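Local coordinates for plasmin and fibronectin-binding protein A (Streptococcus pneumoniae, PDB 4MR0) that acts as a fibronectin-dependent adhesin and invasin on the pneumococcal surface, binding human fibronectin, plasmin, plasminogen and serum albumin, at residues Asn472-Ile483 with Asn497-Gly505; Met374-Thr382 with Gly409-Tyr418. All blocks are in the same frame, centred on the assembly; numbering follows the deposited sequence.

Contact 1 of 2, residues Asn472-Ile483 with Asn497-Gly505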
ATOM      1  N   ASN A 472      11.301  -5.599 -16.797  1.00 23.65           N
ATOM      2  CA  ASN A 472      12.675  -6.017 -17.049  1.00 26.12           C
ATOM      3  C   ASN A 472      13.011  -7.123 -16.052  1.00 26.47           C
ATOM      4  O   ASN A 472      13.453  -6.854 -14.934  1.00 26.88           O
ATOM      5  CB  ASN A 472      13.638  -4.841 -16.867  1.00 25.39           C
ATOM      6  CG  ASN A 472      13.347  -3.701 -17.816  1.00 25.91           C
ATOM      7  OD1 ASN A 472      13.281  -3.895 -19.030  1.00 25.58           O
ATOM      8  ND2 ASN A 472      13.173  -2.501 -17.270  1.00 25.06           N
ATOM      9  N   ASN A 473      12.781  -8.365 -16.457  1.00 28.23           N
ATOM     10  CA  ASN A 473      13.052  -9.499 -15.590  1.00 31.26           C
ATOM     11  C   ASN A 473      14.338 -10.231 -15.980  1.00 34.07           C
ATOM     12  O   ASN A 473      14.370 -10.956 -16.977  1.00 33.07           O
ATOM     13  CB  ASN A 473      11.876 -10.485 -15.625  1.00 28.67           C
ATOM     14  CG  ASN A 473      11.959 -11.531 -14.521  1.00 29.76           C
ATOM     15  OD1 ASN A 473      13.018 -11.735 -13.923  1.00 29.23           O
ATOM     16  ND2 ASN A 473      10.843 -12.202 -14.250  1.00 25.65           N
ATOM     17  N   ASN A 474      15.401 -10.032 -15.204  1.00 37.58           N
ATOM     18  CA  ASN A 474      16.659 -10.723 -15.476  1.00 40.42           C
ATOM     19  C   ASN A 474      17.023 -11.679 -14.353  1.00 41.43           C
ATOM     20  O   ASN A 474      18.202 -11.926 -14.090  1.00 42.17           O
ATOM     21  CB  ASN A 474      17.815  -9.743 -15.709  1.00 41.83           C
ATOM     22  CG  ASN A 474      17.614  -8.422 -15.020  1.00 43.51           C
ATOM     23  OD1 ASN A 474      17.087  -7.477 -15.611  1.00 46.48           O
ATOM     24  ND2 ASN A 474      18.024  -8.342 -13.760  1.00 44.13           N
ATOM     25  N   SER A 475      16.003 -12.214 -13.691  1.00 42.34           N
ATOM     26  CA  SER A 475      16.216 -13.169 -12.614  1.00 44.06           C
ATOM     27  C   SER A 475      16.612 -14.482 -13.278  1.00 45.68           C
ATOM     28  O   SER A 475      16.239 -14.729 -14.425  1.00 46.26           O
ATOM     29  CB  SER A 475      14.928 -13.366 -11.812  1.00 43.14           C
ATOM     30  OG  SER A 475      13.933 -13.996 -12.599  1.00 44.26           O
ATOM     31  N   LYS A 476      17.362 -15.321 -12.570  1.00 47.18           N
ATOM     32  CA  LYS A 476      17.776 -16.603 -13.131  1.00 49.22           C
ATOM     33  C   LYS A 476      16.779 -17.716 -12.846  1.00 48.79           C
ATOM     34  O   LYS A 476      16.397 -17.950 -11.698  1.00 49.32           O
ATOM     35  CB  LYS A 476      19.168 -16.990 -12.620  1.00 52.22           C
ATOM     36  CG  LYS A 476      20.283 -16.643 -13.612  1.00 55.33           C
ATOM     37  CD  LYS A 476      21.633 -16.481 -12.916  1.00 58.56           C
ATOM     38  CE  LYS A 476      22.299 -17.819 -12.597  1.00 60.38           C
ATOM     39  NZ  LYS A 476      23.398 -17.601 -11.594  1.00 61.87           N
ATOM     40  N   GLU A 477      16.362 -18.393 -13.911  1.00 48.29           N
ATOM     41  CA  GLU A 477      15.408 -19.488 -13.816  1.00 47.68           C
ATOM     42  C   GLU A 477      14.161 -19.094 -13.032  1.00 46.37           C
ATOM     43  O   GLU A 477      13.860 -19.653 -11.979  1.00 45.50           O
ATOM     44  CB  GLU A 477      16.090 -20.714 -13.202  1.00 49.29           C
ATOM     45  CG  GLU A 477      16.912 -21.503 -14.220  1.00 51.67           C
ATOM     46  CD  GLU A 477      17.946 -22.415 -13.588  1.00 53.52           C
ATOM     47  OE1 GLU A 477      17.614 -23.111 -12.604  1.00 54.11           O
ATOM     48  OE2 GLU A 477      19.092 -22.442 -14.090  1.00 54.99           O
ATOM     49  N   THR A 478      13.439 -18.120 -13.579  1.00 45.01           N
ATOM     50  CA  THR A 478      12.214 -17.604 -12.981  1.00 43.39           C
ATOM     51  C   THR A 478      11.240 -18.742 -12.694  1.00 41.55           C
ATOM     52  O   THR A 478      11.124 -19.684 -13.476  1.00 41.95           O
ATOM     53  CB  THR A 478      11.538 -16.589 -13.922  1.00 44.69           C
ATOM     54  OG1 THR A 478      12.531 -15.712 -14.469  1.00 46.81           O
ATOM     55  CG2 THR A 478      10.522 -15.763 -13.162  1.00 44.89           C
ATOM     56  N   GLU A 479      10.528 -18.636 -11.577  1.00 38.70           N
ATOM     57  CA  GLU A 479       9.590 -19.671 -11.162  1.00 36.90           C
ATOM     58  C   GLU A 479       8.110 -19.412 -11.440  1.00 35.18           C
ATOM     59  O   GLU A 479       7.260 -20.205 -11.036  1.00 34.20           O
ATOM     60  CB  GLU A 479       9.783 -19.950  -9.675  1.00 36.96           C
ATOM     61  CG  GLU A 479      11.143 -20.526  -9.347  1.00 38.77           C
ATOM     62  CD  GLU A 479      11.455 -20.473  -7.868  1.00 39.45           C
ATOM     63  OE1 GLU A 479      10.573 -20.832  -7.056  1.00 38.70           O
ATOM     64  OE2 GLU A 479      12.586 -20.075  -7.519  1.00 41.66           O
ATOM     65  N   GLN A 480       7.792 -18.308 -12.107  1.00 33.62           N
ATOM     66  CA  GLN A 480       6.398 -18.011 -12.425  1.00 32.05           C
ATOM     67  C   GLN A 480       6.306 -16.945 -13.512  1.00 30.52           C
ATOM     68  O   GLN A 480       7.306 -16.315 -13.862  1.00 29.33           O
ATOM     69  CB  GLN A 480       5.626 -17.562 -11.173  1.00 33.11           C
ATOM     70  CG  GLN A 480       6.023 -16.210 -10.620  1.00 32.48           C
ATOM     71  CD  GLN A 480       7.420 -16.209 -10.055  1.00 32.71           C
ATOM     72  OE1 GLN A 480       8.291 -15.485 -10.532  1.00 33.30           O
ATOM     73  NE2 GLN A 480       7.646 -17.028  -9.031  1.00 31.05           N
ATOM     74  N   PRO A 481       5.099 -16.733 -14.060  1.00 29.24           N
ATOM     75  CA  PRO A 481       4.863 -15.743 -15.119  1.00 27.41           C
ATOM     76  C   PRO A 481       5.135 -14.304 -14.689  1.00 26.64           C
ATOM     77  O   PRO A 481       5.179 -13.997 -13.494  1.00 26.20           O
ATOM     78  CB  PRO A 481       3.391 -15.956 -15.472  1.00 28.90           C
ATOM     79  CG  PRO A 481       3.121 -17.375 -15.051  1.00 29.79           C
ATOM     80  CD  PRO A 481       3.858 -17.458 -13.748  1.00 29.75           C
ATOM     81  N   ASN A 482       5.314 -13.427 -15.673  1.00 24.70           N
ATOM     82  CA  ASN A 482       5.561 -12.017 -15.401  1.00 23.14           C
ATOM     83  C   ASN A 482       4.232 -11.320 -15.118  1.00 22.00           C
ATOM     84  O   ASN A 482       4.143 -10.468 -14.234  1.00 21.16           O
ATOM     85  CB  ASN A 482       6.254 -11.356 -16.593  1.00 23.60           C
ATOM     86  CG  ASN A 482       7.737 -11.687 -16.668  1.00 28.04           C
ATOM     87  OD1 ASN A 482       8.213 -12.257 -17.657  1.00 29.71           O
ATOM     88  ND2 ASN A 482       8.476 -11.328 -15.624  1.00 25.01           N
ATOM     89  N   ILE A 483       3.199 -11.701 -15.862  1.00 20.60           N
ATOM     90  CA  ILE A 483       1.875 -11.114 -15.694  1.00 21.38           C
ATOM     91  C   ILE A 483       0.807 -12.201 -15.633  1.00 22.68           C
ATOM     92  O   ILE A 483       0.630 -12.968 -16.585  1.00 21.57           O
ATOM     93  CB  ILE A 483       1.539 -10.162 -16.863  1.00 20.79           C
ATOM     94  CG1 ILE A 483       2.570  -9.032 -16.919  1.00 20.90           C
ATOM     95  CG2 ILE A 483       0.115  -9.608 -16.699  1.00 20.35           C
ATOM     96  CD1 ILE A 483       2.390  -8.095 -18.094  1.00 20.07           C
ATOM     97  N   ASN A 497       2.265  -3.896 -23.598  1.00 19.34           N
ATOM     98  CA  ASN A 497       3.196  -4.073 -22.502  1.00 18.71           C
ATOM     99  C   ASN A 497       4.491  -4.628 -23.099  1.00 19.34           C
ATOM    100  O   ASN A 497       4.455  -5.367 -24.090  1.00 19.31           O
ATOM    101  CB  ASN A 497       2.623  -5.054 -21.472  1.00 15.68           C
ATOM    102  CG  ASN A 497       1.362  -4.529 -20.797  1.00 15.43           C
ATOM    103  OD1 ASN A 497       1.422  -3.631 -19.959  1.00 13.69           O
ATOM    104  ND2 ASN A 497       0.213  -5.086 -21.167  1.00 12.48           N
ATOM    105  N   SER A 498       5.628  -4.257 -22.512  1.00 19.62           N
ATOM    106  CA  SER A 498       6.929  -4.740 -22.970  1.00 22.50           C
ATOM    107  C   SER A 498       7.545  -5.617 -21.882  1.00 23.40           C
ATOM    108  O   SER A 498       7.741  -5.173 -20.750  1.00 24.16           O
ATOM    109  CB  SER A 498       7.874  -3.572 -23.277  1.00 23.07           C
ATOM    110  OG  SER A 498       7.464  -2.852 -24.427  1.00 26.39           O
ATOM    111  N   ILE A 499       7.848  -6.864 -22.226  1.00 23.34           N
ATOM    112  CA  ILE A 499       8.434  -7.794 -21.270  1.00 24.50           C
ATOM    113  C   ILE A 499       9.814  -8.288 -21.708  1.00 26.43           C
ATOM    114  O   ILE A 499       9.941  -8.989 -22.714  1.00 27.30           O
ATOM    115  CB  ILE A 499       7.512  -9.009 -21.059  1.00 23.23           C
ATOM    116  CG1 ILE A 499       6.118  -8.528 -20.642  1.00 23.62           C
ATOM    117  CG2 ILE A 499       8.098  -9.930 -19.998  1.00 21.11           C
ATOM    118  CD1 ILE A 499       5.114  -9.638 -20.436  1.00 25.89           C
ATOM    119  N   PHE A 500      10.842  -7.921 -20.944  1.00 27.50           N
ATOM    120  CA  PHE A 500      12.216  -8.327 -21.248  1.00 28.95           C
ATOM    121  C   PHE A 500      12.730  -9.378 -20.265  1.00 30.99           C
ATOM    122  O   PHE A 500      13.101  -9.044 -19.138  1.00 32.38           O
ATOM    123  CB  PHE A 500      13.177  -7.133 -21.184  1.00 27.36           C
ATOM    124  CG  PHE A 500      12.873  -6.033 -22.161  1.00 26.72           C
ATOM    125  CD1 PHE A 500      11.817  -5.155 -21.940  1.00 26.76           C
ATOM    126  CD2 PHE A 500      13.676  -5.848 -23.287  1.00 27.28           C
ATOM    127  CE1 PHE A 500      11.561  -4.105 -22.830  1.00 25.80           C
ATOM    128  CE2 PHE A 500      13.429  -4.805 -24.181  1.00 25.54           C
ATOM    129  CZ  PHE A 500      12.370  -3.930 -23.950  1.00 25.33           C
ATOM    130  N   GLY A 501      12.752 -10.640 -20.681  1.00 30.26           N
ATOM    131  CA  GLY A 501      13.266 -11.685 -19.811  1.00 31.64           C
ATOM    132  C   GLY A 501      12.256 -12.515 -19.049  1.00 32.56           C
ATOM    133  O   GLY A 501      11.094 -12.139 -18.906  1.00 34.00           O
ATOM    134  N   GLY A 502      12.714 -13.661 -18.557  1.00 32.76           N
ATOM    135  CA  GLY A 502      11.845 -14.542 -17.804  1.00 33.94           C
ATOM    136  C   GLY A 502      11.475 -15.800 -18.560  1.00 35.71           C
ATOM    137  O   GLY A 502      12.134 -16.176 -19.530  1.00 35.33           O
ATOM    138  N   LYS A 503      10.407 -16.450 -18.112  1.00 36.61           N
ATOM    139  CA  LYS A 503       9.933 -17.677 -18.734  1.00 38.74           C
ATOM    140  C   LYS A 503       8.648 -17.372 -19.498  1.00 37.90           C
ATOM    141  O   LYS A 503       8.675 -17.176 -20.715  1.00 38.25           O
ATOM    142  CB  LYS A 503       9.689 -18.732 -17.653  1.00 40.39           C
ATOM    143  CG  LYS A 503       9.448 -20.140 -18.160  1.00 43.75           C
ATOM    144  CD  LYS A 503      10.046 -21.150 -17.186  1.00 46.70           C
ATOM    145  CE  LYS A 503       9.521 -22.555 -17.421  1.00 48.10           C
ATOM    146  NZ  LYS A 503       8.083 -22.661 -17.044  1.00 49.62           N
ATOM    147  N   GLU A 504       7.526 -17.328 -18.787  1.00 36.66           N
ATOM    148  CA  GLU A 504       6.246 -17.016 -19.412  1.00 35.91           C
ATOM    149  C   GLU A 504       6.042 -15.509 -19.357  1.00 34.20           C
ATOM    150  O   GLU A 504       6.507 -14.846 -18.429  1.00 33.34           O
ATOM    151  CB  GLU A 504       5.101 -17.717 -18.676  1.00 38.24           C
ATOM    152  CG  GLU A 504       5.198 -19.232 -18.695  1.00 43.18           C
ATOM    153  CD  GLU A 504       5.180 -19.832 -17.301  1.00 45.84           C
ATOM    154  OE1 GLU A 504       6.009 -19.414 -16.461  1.00 45.39           O
ATOM    155  OE2 GLU A 504       4.340 -20.726 -17.049  1.00 48.10           O
ATOM    156  N   GLY A 505       5.364 -14.965 -20.360  1.00 31.72           N
ATOM    157  CA  GLY A 505       5.122 -13.539 -20.377  1.00 28.54           C
ATOM    158  C   GLY A 505       3.800 -13.237 -19.703  1.00 27.88           C
ATOM    159  O   GLY A 505       3.758 -12.830 -18.539  1.00 27.85           O
TER
HETATM  160  O   HOH W   1      15.613 -13.410 -17.026  1.00 32.70           O
HETATM  161  O   HOH W   2       8.143 -15.574 -16.304  1.00 27.98           O
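Asn472 and Phe500 sit side by side on neighbouring parallel strands and point the same way, both with CG anti to the carbonyl carbon (chi1 -61° in each). This brings Asn472 OD1 to 3.5 Å from Phe500 CD1, the amide turned 49° from the ring, while Asn472 ND2 bonds to Asn439. One residue on, Asn473 N donates to Phe500 O at 2.8 Å, and Gly501 CA comes up against Asn473 O at 3.1 Å; at the backbone angles of Gly501 and Gly502 only glycine fits easily. With its CG anti to the backbone N (chi1 -167°), Asn473 turns its amide forward along the loop: OD1 accepts from Ser475 N, closing an Asx turn, and from Ser475 OG, which accepts from Thr478 OG1. Water 1 donates to Asn473 O and Ser475 O and weakly accepts from Gly502 N, and water 2 bridges Gln480 O to Lys503 N and Glu504 O. Farther along, Pro481 CG rides against the bent Glu504 side chain, 3.8 Å from OE1. Ile483 N then bonds to Gly505 O at 3.0 Å, and the CD1 atoms of Ile483 and Ile499 meet 3.9 Å apart. The contact joins two successive coils of the parallel beta-helix where strands 462-473 and 490-500 run out into loops; Ile506 of strand 506-509 packs on Ile483 and Ile499, and Tyr523 of strand 515-523 stacks on Phe500.

Contact 2 of 2, residues Met374-Thr382 with Gly409-Tyr418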
ATOM      1  N   MET A 374      10.474  -4.168  -2.080  1.00 20.58           N
ATOM      2  CA  MET A 374       9.513  -4.558  -1.045  1.00 20.71           C
ATOM      3  C   MET A 374       9.592  -6.074  -0.885  1.00 20.61           C
ATOM      4  O   MET A 374       9.924  -6.784  -1.834  1.00 21.96           O
ATOM      5  CB  MET A 374       8.088  -4.161  -1.444  1.00 20.42           C
ATOM      6  CG  MET A 374       7.581  -2.844  -0.827  1.00 19.02           C
ATOM      7  SD  MET A 374       8.428  -1.314  -1.248  1.00 16.89           S
ATOM      8  CE  MET A 374       9.876  -1.397  -0.119  1.00 20.37           C
ATOM      9  N   MET A 375       9.289  -6.569   0.310  1.00 21.35           N
ATOM     10  CA  MET A 375       9.349  -8.002   0.585  1.00 21.02           C
ATOM     11  C   MET A 375       8.200  -8.797  -0.033  1.00 21.50           C
ATOM     12  O   MET A 375       8.379  -9.952  -0.433  1.00 22.08           O
ATOM     13  CB  MET A 375       9.381  -8.232   2.102  1.00 19.71           C
ATOM     14  CG  MET A 375       9.396  -9.692   2.514  1.00 20.85           C
ATOM     15  SD  MET A 375       9.365  -9.880   4.324  1.00 20.15           S
ATOM     16  CE  MET A 375       7.676 -10.022   4.601  1.00 19.87           C
ATOM     17  N   TYR A 376       7.025  -8.186  -0.131  1.00 20.10           N
ATOM     18  CA  TYR A 376       5.880  -8.899  -0.674  1.00 19.95           C
ATOM     19  C   TYR A 376       5.207  -8.232  -1.863  1.00 19.58           C
ATOM     20  O   TYR A 376       4.840  -8.904  -2.835  1.00 18.48           O
ATOM     21  CB  TYR A 376       4.855  -9.132   0.441  1.00 20.47           C
ATOM     22  CG  TYR A 376       3.688 -10.006   0.042  1.00 24.20           C
ATOM     23  CD1 TYR A 376       3.875 -11.126  -0.766  1.00 25.05           C
ATOM     24  CD2 TYR A 376       2.399  -9.736   0.506  1.00 23.34           C
ATOM     25  CE1 TYR A 376       2.812 -11.957  -1.102  1.00 27.28           C
ATOM     26  CE2 TYR A 376       1.329 -10.565   0.177  1.00 27.50           C
ATOM     27  CZ  TYR A 376       1.543 -11.671  -0.628  1.00 27.59           C
ATOM     28  OH  TYR A 376       0.492 -12.494  -0.962  1.00 31.67           O
ATOM     29  N   ALA A 377       5.047  -6.916  -1.793  1.00 17.75           N
ATOM     30  CA  ALA A 377       4.391  -6.206  -2.877  1.00 17.64           C
ATOM     31  C   ALA A 377       4.478  -4.701  -2.725  1.00 18.37           C
ATOM     32  O   ALA A 377       4.556  -4.178  -1.614  1.00 18.28           O
ATOM     33  CB  ALA A 377       2.929  -6.622  -2.939  1.00 16.33           C
ATOM     34  N   GLY A 378       4.472  -4.002  -3.854  1.00 17.71           N
ATOM     35  CA  GLY A 378       4.494  -2.556  -3.801  1.00 16.95           C
ATOM     36  C   GLY A 378       3.060  -2.129  -3.533  1.00 17.52           C
ATOM     37  O   GLY A 378       2.788  -1.240  -2.714  1.00 18.53           O
ATOM     38  N   VAL A 379       2.137  -2.795  -4.220  1.00 16.04           N
ATOM     39  CA  VAL A 379       0.708  -2.509  -4.109  1.00 14.85           C
ATOM     40  C   VAL A 379      -0.091  -3.810  -4.063  1.00 14.26           C
ATOM     41  O   VAL A 379      -0.009  -4.624  -4.979  1.00 14.24           O
ATOM     42  CB  VAL A 379       0.228  -1.676  -5.333  1.00 15.31           C
ATOM     43  CG1 VAL A 379      -1.264  -1.400  -5.241  1.00 13.12           C
ATOM     44  CG2 VAL A 379       1.018  -0.369  -5.411  1.00 15.10           C
ATOM     45  N   ARG A 380      -0.860  -4.006  -2.994  1.00 13.86           N
ATOM     46  CA  ARG A 380      -1.677  -5.206  -2.853  1.00 15.68           C
ATOM     47  C   ARG A 380      -2.985  -4.831  -2.174  1.00 15.00           C
ATOM     48  O   ARG A 380      -2.983  -4.196  -1.116  1.00 15.99           O
ATOM     49  CB  ARG A 380      -0.941  -6.265  -2.029  1.00 16.92           C
ATOM     50  CG  ARG A 380      -1.800  -7.475  -1.664  1.00 18.06           C
ATOM     51  CD  ARG A 380      -0.947  -8.581  -1.055  1.00 20.76           C
ATOM     52  NE  ARG A 380      -1.731  -9.747  -0.651  1.00 21.94           N
ATOM     53  CZ  ARG A 380      -2.352  -9.871   0.517  1.00 23.02           C
ATOM     54  NH1 ARG A 380      -2.293  -8.898   1.418  1.00 22.87           N
ATOM     55  NH2 ARG A 380      -3.021 -10.982   0.793  1.00 24.57           N
ATOM     56  N   PHE A 381      -4.102  -5.233  -2.770  1.00 14.59           N
ATOM     57  CA  PHE A 381      -5.392  -4.875  -2.202  1.00 15.14           C
ATOM     58  C   PHE A 381      -6.554  -5.744  -2.665  1.00 14.82           C
ATOM     59  O   PHE A 381      -6.492  -6.391  -3.714  1.00 15.17           O
ATOM     60  CB  PHE A 381      -5.720  -3.422  -2.573  1.00 13.63           C
ATOM     61  CG  PHE A 381      -5.785  -3.182  -4.066  1.00 15.31           C
ATOM     62  CD1 PHE A 381      -4.627  -2.927  -4.801  1.00 16.08           C
ATOM     63  CD2 PHE A 381      -7.001  -3.261  -4.743  1.00 14.28           C
ATOM     64  CE1 PHE A 381      -4.681  -2.759  -6.193  1.00 16.38           C
ATOM     65  CE2 PHE A 381      -7.063  -3.095  -6.138  1.00 17.06           C
ATOM     66  CZ  PHE A 381      -5.899  -2.845  -6.859  1.00 15.83           C
ATOM     67  N   THR A 382      -7.614  -5.742  -1.859  1.00 12.80           N
ATOM     68  CA  THR A 382      -8.854  -6.437  -2.176  1.00 14.97           C
ATOM     69  C   THR A 382      -9.943  -5.458  -1.756  1.00 14.51           C
ATOM     70  O   THR A 382      -9.826  -4.810  -0.720  1.00 17.69           O
ATOM     71  CB  THR A 382      -9.036  -7.774  -1.388  1.00 13.80           C
ATOM     72  OG1 THR A 382     -10.296  -8.366  -1.743  1.00 16.53           O
ATOM     73  CG2 THR A 382      -9.020  -7.531   0.121  1.00 13.51           C
ATOM     74  N   GLY A 409       7.627 -16.138  -2.034  1.00 28.22           N
ATOM     75  CA  GLY A 409       7.559 -15.317  -3.229  1.00 27.74           C
ATOM     76  C   GLY A 409       6.925 -13.952  -3.036  1.00 26.58           C
ATOM     77  O   GLY A 409       6.594 -13.551  -1.916  1.00 24.63           O
ATOM     78  N   ALA A 410       6.750 -13.236  -4.142  1.00 25.79           N
ATOM     79  CA  ALA A 410       6.165 -11.903  -4.106  1.00 23.62           C
ATOM     80  C   ALA A 410       5.485 -11.557  -5.424  1.00 23.40           C
ATOM     81  O   ALA A 410       5.729 -12.191  -6.448  1.00 21.96           O
ATOM     82  CB  ALA A 410       7.248 -10.876  -3.802  1.00 23.45           C
ATOM     83  N   ALA A 411       4.615 -10.555  -5.378  1.00 21.92           N
ATOM     84  CA  ALA A 411       3.907 -10.066  -6.558  1.00 22.34           C
ATOM     85  C   ALA A 411       3.878  -8.552  -6.354  1.00 20.03           C
ATOM     86  O   ALA A 411       3.137  -8.051  -5.509  1.00 19.96           O
ATOM     87  CB  ALA A 411       2.490 -10.642  -6.610  1.00 21.22           C
ATOM     88  N   LEU A 412       4.699  -7.835  -7.118  1.00 19.26           N
ATOM     89  CA  LEU A 412       4.818  -6.385  -6.983  1.00 18.42           C
ATOM     90  C   LEU A 412       3.494  -5.624  -7.027  1.00 17.23           C
ATOM     91  O   LEU A 412       3.287  -4.683  -6.264  1.00 16.65           O
ATOM     92  CB  LEU A 412       5.837  -5.866  -8.003  1.00 18.90           C
ATOM     93  CG  LEU A 412       7.190  -6.566  -7.751  1.00 19.02           C
ATOM     94  CD1 LEU A 412       8.276  -5.985  -8.635  1.00 18.52           C
ATOM     95  CD2 LEU A 412       7.575  -6.422  -6.283  1.00 21.59           C
ATOM     96  N   VAL A 413       2.606  -6.012  -7.929  1.00 17.52           N
ATOM     97  CA  VAL A 413       1.278  -5.421  -7.980  1.00 17.16           C
ATOM     98  C   VAL A 413       0.401  -6.653  -7.826  1.00 16.59           C
ATOM     99  O   VAL A 413       0.506  -7.597  -8.609  1.00 16.36           O
ATOM    100  CB  VAL A 413       0.968  -4.728  -9.319  1.00 16.86           C
ATOM    101  CG1 VAL A 413      -0.501  -4.348  -9.360  1.00 15.65           C
ATOM    102  CG2 VAL A 413       1.809  -3.473  -9.464  1.00 16.90           C
ATOM    103  N   ASN A 414      -0.454  -6.657  -6.812  1.00 16.20           N
ATOM    104  CA  ASN A 414      -1.297  -7.817  -6.565  1.00 16.82           C
ATOM    105  C   ASN A 414      -2.709  -7.426  -6.156  1.00 15.78           C
ATOM    106  O   ASN A 414      -2.972  -7.183  -4.978  1.00 16.58           O
ATOM    107  CB  ASN A 414      -0.640  -8.675  -5.472  1.00 17.77           C
ATOM    108  CG  ASN A 414      -1.351  -9.998  -5.244  1.00 21.38           C
ATOM    109  OD1 ASN A 414      -2.367 -10.291  -5.868  1.00 19.95           O
ATOM    110  ND2 ASN A 414      -0.805 -10.811  -4.337  1.00 20.90           N
ATOM    111  N   ALA A 415      -3.611  -7.340  -7.131  1.00 15.37           N
ATOM    112  CA  ALA A 415      -5.009  -7.010  -6.853  1.00 15.71           C
ATOM    113  C   ALA A 415      -5.695  -8.359  -6.739  1.00 16.88           C
ATOM    114  O   ALA A 415      -5.988  -8.993  -7.751  1.00 16.86           O
ATOM    115  CB  ALA A 415      -5.617  -6.215  -8.002  1.00 15.93           C
ATOM    116  N   TYR A 416      -5.954  -8.787  -5.507  1.00 18.19           N
ATOM    117  CA  TYR A 416      -6.562 -10.085  -5.270  1.00 17.42           C
ATOM    118  C   TYR A 416      -7.951 -10.011  -4.654  1.00 17.50           C
ATOM    119  O   TYR A 416      -8.485  -8.930  -4.425  1.00 15.24           O
ATOM    120  CB  TYR A 416      -5.643 -10.919  -4.372  1.00 18.98           C
ATOM    121  CG  TYR A 416      -5.658 -10.507  -2.915  1.00 18.53           C
ATOM    122  CD1 TYR A 416      -5.053  -9.321  -2.491  1.00 20.72           C
ATOM    123  CD2 TYR A 416      -6.304 -11.296  -1.960  1.00 18.72           C
ATOM    124  CE1 TYR A 416      -5.095  -8.930  -1.144  1.00 20.18           C
ATOM    125  CE2 TYR A 416      -6.352 -10.919  -0.622  1.00 18.95           C
ATOM    126  CZ  TYR A 416      -5.747  -9.741  -0.218  1.00 19.85           C
ATOM    127  OH  TYR A 416      -5.791  -9.391   1.110  1.00 19.71           O
ATOM    128  N   SER A 417      -8.529 -11.178  -4.387  1.00 19.12           N
ATOM    129  CA  SER A 417      -9.861 -11.264  -3.808  1.00 18.70           C
ATOM    130  C   SER A 417      -9.818 -11.823  -2.390  1.00 20.38           C
ATOM    131  O   SER A 417      -9.153 -12.823  -2.129  1.00 20.93           O
ATOM    132  CB  SER A 417     -10.752 -12.145  -4.686  1.00 21.54           C
ATOM    133  OG  SER A 417     -10.878 -11.600  -5.993  1.00 23.25           O
ATOM    134  N   TYR A 418     -10.535 -11.168  -1.482  1.00 21.16           N
ATOM    135  CA  TYR A 418     -10.599 -11.582  -0.083  1.00 22.86           C
ATOM    136  C   TYR A 418     -11.138 -13.012   0.018  1.00 24.59           C
ATOM    137  O   TYR A 418     -12.137 -13.345  -0.617  1.00 23.89           O
ATOM    138  CB  TYR A 418     -11.517 -10.638   0.699  1.00 22.61           C
ATOM    139  CG  TYR A 418     -11.492 -10.861   2.199  1.00 23.16           C
ATOM    140  CD1 TYR A 418     -10.342 -10.588   2.941  1.00 23.39           C
ATOM    141  CD2 TYR A 418     -12.613 -11.354   2.876  1.00 23.96           C
ATOM    142  CE1 TYR A 418     -10.301 -10.799   4.322  1.00 24.34           C
ATOM    143  CE2 TYR A 418     -12.582 -11.574   4.259  1.00 24.20           C
ATOM    144  CZ  TYR A 418     -11.422 -11.294   4.973  1.00 24.20           C
ATOM    145  OH  TYR A 418     -11.366 -11.517   6.334  1.00 24.64           O
TER
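Arg380 lays its guanidinium flat on the ring of Tyr416, the centres 4.0 Å apart and the planes only 14° from parallel, a cation-pi stack. The arginine reaches it fully extended from CG to NE, and Asn414 ND2 lies at the guanidinium edge. On the ring's opposite face Thr382 CB makes a CH-pi contact, 4.1 Å from the centroid, so Tyr416 is clamped between two residues of segment 374-382. Apolar contact falls on the other side of the sheet, where Phe381 CZ meets Ala415 CB at 3.6 Å.

Backbone hydrogen bonds tie the strands in parallel. Asn414 N donates to Val379 O (2.8 Å), Phe381 N to Asn414 O and Tyr416 N to Phe381 O. At the corner Leu412 O accepts twice, from Gly378 N and Val379 N, and before it Ala411 N bonds to Tyr376 O. Thr382 OG1 receives a weak bond from Tyr418 N and is also bonded to Gln354.

These are adjacent coils of the beta-helix, each bending at the same level. Strand 445-451 continues the sheet beyond 410-415, its Arg449 bonding to Asn414 OD1, while Ile389 of strand 387-396 packs against Val379 and Phe381, and Phe394 against Leu412 and Val413.

Contact 2 closes before contact 1 opens, and the two sit in series along the beta-helix, centres about 17 Å apart and nearest atoms about 6 Å apart, without touching. Each joins one coil to the next. They share the sheet in which 377-381, 410-415, 445-451, 483-486 and 506-509 lie side by side: contact 2 pairs its first two strands, and contact 1 leads from strands 462-473 and 490-500 toward it, reaching strand 483-486 at Ile483 and stopping at Gly505, short of strand 506-509. Contact 2 lies near the middle of the chain; contact 1 is farther out, in PbH1 repeats 4 and 5. Together they show the coil-on-coil stacking that builds the elongated body of this adhesin fragment.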